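Local coordinates for glycosylation Associate Protein 1 (Streptococcus agalactiae serotype V, PDB 6OYC), which probably works with its partner Gap proteins, as a member of an accessory Sec system protein family, in the glycosylation and secretion of streptococcal surface adhesins, at residues A[361-366]-A[408-413]. Sequence-based numbering, arbitrary orientation.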
loop_
_atom_site.group_PDB
_atom_site.type_symbol
_atom_site.label_atom_id
_atom_site.label_comp_id
_atom_site.label_asym_id
_atom_site.label_seq_id
_atom_site.Cartn_x
_atom_site.Cartn_y
_atom_site.Cartn_z
ATOM N N GLU A 361 2.585 20.992 6.187
ATOM C CA GLU A 361 2.099 22.366 6.074
ATOM C C GLU A 361 0.918 22.478 5.110
ATOM O O GLU A 361 -0.006 23.265 5.347
ATOM C CB GLU A 361 3.234 23.306 5.684
ATOM C CG GLU A 361 3.799 24.058 6.899
ATOM C CD GLU A 361 2.851 25.127 7.447
ATOM O OE1 GLU A 361 1.999 24.798 8.298
ATOM O OE2 GLU A 361 2.969 26.303 7.043
ATOM N N SER A 362 0.911 21.689 4.038
ATOM C CA SER A 362 -0.262 21.655 3.165
ATOM C C SER A 362 -1.515 21.247 3.941
ATOM O O SER A 362 -2.549 21.922 3.875
ATOM C CB SER A 362 -0.002 20.711 1.988
ATOM O OG SER A 362 -1.212 20.246 1.421
ATOM N N ARG A 363 -1.429 20.158 4.712
ATOM C CA ARG A 363 -2.560 19.724 5.528
ATOM C C ARG A 363 -2.992 20.810 6.507
ATOM O O ARG A 363 -4.192 21.074 6.665
ATOM C CB ARG A 363 -2.191 18.442 6.272
ATOM C CG ARG A 363 -3.321 17.480 6.451
ATOM C CD ARG A 363 -2.831 16.148 6.971
ATOM N NE ARG A 363 -2.033 16.275 8.189
ATOM C CZ ARG A 363 -0.766 15.882 8.303
ATOM N NH1 ARG A 363 -0.124 15.352 7.262
ATOM N NH2 ARG A 363 -0.130 16.039 9.456
ATOM N N GLN A 364 -2.028 21.463 7.162
ATOM C CA GLN A 364 -2.352 22.517 8.121
ATOM C C GLN A 364 -3.145 23.633 7.461
ATOM O O GLN A 364 -4.125 24.124 8.027
ATOM C CB GLN A 364 -1.063 23.066 8.744
ATOM C CG GLN A 364 -1.265 24.036 9.898
ATOM C CD GLN A 364 -1.938 23.387 11.092
ATOM O OE1 GLN A 364 -1.450 22.397 11.636
ATOM N NE2 GLN A 364 -3.071 23.948 11.505
ATOM N N LEU A 365 -2.745 24.032 6.251
ATOM C CA LEU A 365 -3.454 25.086 5.530
ATOM C C LEU A 365 -4.883 24.676 5.203
ATOM O O LEU A 365 -5.812 25.475 5.359
ATOM C CB LEU A 365 -2.693 25.437 4.251
ATOM C CG LEU A 365 -1.426 26.265 4.485
ATOM C CD1 LEU A 365 -0.937 26.802 3.179
ATOM C CD2 LEU A 365 -1.699 27.410 5.461
ATOM N N THR A 366 -5.073 23.441 4.725
ATOM C CA THR A 366 -6.416 22.923 4.472
ATOM C C THR A 366 -7.273 22.937 5.736
ATOM O O THR A 366 -8.462 23.294 5.690
ATOM C CB THR A 366 -6.315 21.507 3.925
ATOM O OG1 THR A 366 -5.618 21.543 2.684
ATOM C CG2 THR A 366 -7.691 20.880 3.740
ATOM N N PHE A 408 -11.985 16.813 11.830
ATOM C CA PHE A 408 -10.978 16.743 10.791
ATOM C C PHE A 408 -9.981 15.673 11.198
ATOM O O PHE A 408 -9.470 15.698 12.321
ATOM C CB PHE A 408 -10.292 18.102 10.615
ATOM C CG PHE A 408 -9.231 18.122 9.558
ATOM C CD1 PHE A 408 -7.908 17.778 9.861
ATOM C CD2 PHE A 408 -9.539 18.499 8.259
ATOM C CE1 PHE A 408 -6.927 17.801 8.877
ATOM C CE2 PHE A 408 -8.565 18.533 7.281
ATOM C CZ PHE A 408 -7.256 18.184 7.586
ATOM N N THR A 409 -9.712 14.725 10.303
ATOM C CA THR A 409 -8.764 13.668 10.613
ATOM C C THR A 409 -7.861 13.406 9.414
ATOM O O THR A 409 -8.220 13.667 8.261
ATOM C CB THR A 409 -9.458 12.359 11.033
ATOM O OG1 THR A 409 -8.463 11.432 11.470
ATOM C CG2 THR A 409 -10.171 11.718 9.869
ATOM N N HIS A 410 -6.682 12.855 9.714
ATOM C CA HIS A 410 -5.678 12.497 8.717
ATOM C C HIS A 410 -5.236 11.060 8.966
ATOM O O HIS A 410 -4.287 10.815 9.716
ATOM C CB HIS A 410 -4.485 13.452 8.772
ATOM C CG HIS A 410 -3.295 12.968 7.997
ATOM N ND1 HIS A 410 -3.370 12.615 6.664
ATOM C CD2 HIS A 410 -2.012 12.754 8.371
ATOM C CE1 HIS A 410 -2.183 12.212 6.252
ATOM N NE2 HIS A 410 -1.343 12.290 7.269
ATOM N N PRO A 411 -5.899 10.086 8.357
ATOM C CA PRO A 411 -5.488 8.683 8.548
ATOM C C PRO A 411 -4.063 8.456 8.047
ATOM O O PRO A 411 -3.679 8.966 6.996
ATOM C CB PRO A 411 -6.508 7.892 7.720
ATOM C CG PRO A 411 -7.624 8.891 7.396
ATOM C CD PRO A 411 -7.005 10.239 7.399
ATOM N N LEU A 412 -3.277 7.685 8.819
ATOM C CA LEU A 412 -1.858 7.458 8.557
ATOM C C LEU A 412 -1.575 6.182 7.772
ATOM O O LEU A 412 -0.456 6.012 7.286
ATOM C CB LEU A 412 -1.071 7.395 9.883
ATOM C CG LEU A 412 -1.214 8.633 10.793
ATOM C CD1 LEU A 412 -0.720 8.372 12.217
ATOM C CD2 LEU A 412 -0.510 9.836 10.191
ATOM N N SER A 413 -2.552 5.293 7.644
ATOM C CA SER A 413 -2.349 3.944 7.139
ATOM C C SER A 413 -3.701 3.431 6.671
ATOM O O SER A 413 -4.740 4.017 6.979
ATOM C CB SER A 413 -1.784 3.025 8.230
ATOM O OG SER A 413 -2.770 2.824 9.253
#
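The guanidinium of Arg363 lies flat on the imidazole of His410, the two planes only 5° apart and their centres 3.9 Å from each other. This parallel stack is the tight part of the contact. The chain of Arg363 is trans at chi2 and then bends at chi3 (54°), which brings CD and the guanidinium over the same ring. CD makes a CH-pi contact, 3.6 Å from the ring centroid, while NH1 lies over the same face, 3.3 Å from His410 NE2. The angle there is too poor for a hydrogen bond, as expected for a nitrogen above a ring face. NH1 instead bonds to the backbone O of Glu357, and ND1 of His410 bonds to the backbone O of Ser355; both flat groups are therefore tethered to the loop leading into the helix, which should limit their rotation.

Phe408 packs more loosely. With CG anti to the backbone N (chi1 180°), its ring extends toward the helix, yet its CZ comes no nearer than 4.2 Å to Arg363 CG, which sits at the ring edge. Thr366 CG2 approaches the same ring obliquely, 4.3 Å from CE2. Phe408 and Thr366 both stay partly exposed to solvent, and at these distances they form the slacker side of the contact.

Phe408 also meets the ring of Tyr367 edge-to-face and touches Phe353 on the adjacent strand. Strand 406-409 is an outermost strand of the six-stranded parallel sheet, paired with strand 349-354, in a domain consistent with the Rossmann-like halves of GT-B proteins. Helix 360-375 packs by its first turns against the end of this edge strand, and beyond His410 the chain runs through Pro411 to Ser413, which caps helix 414-420.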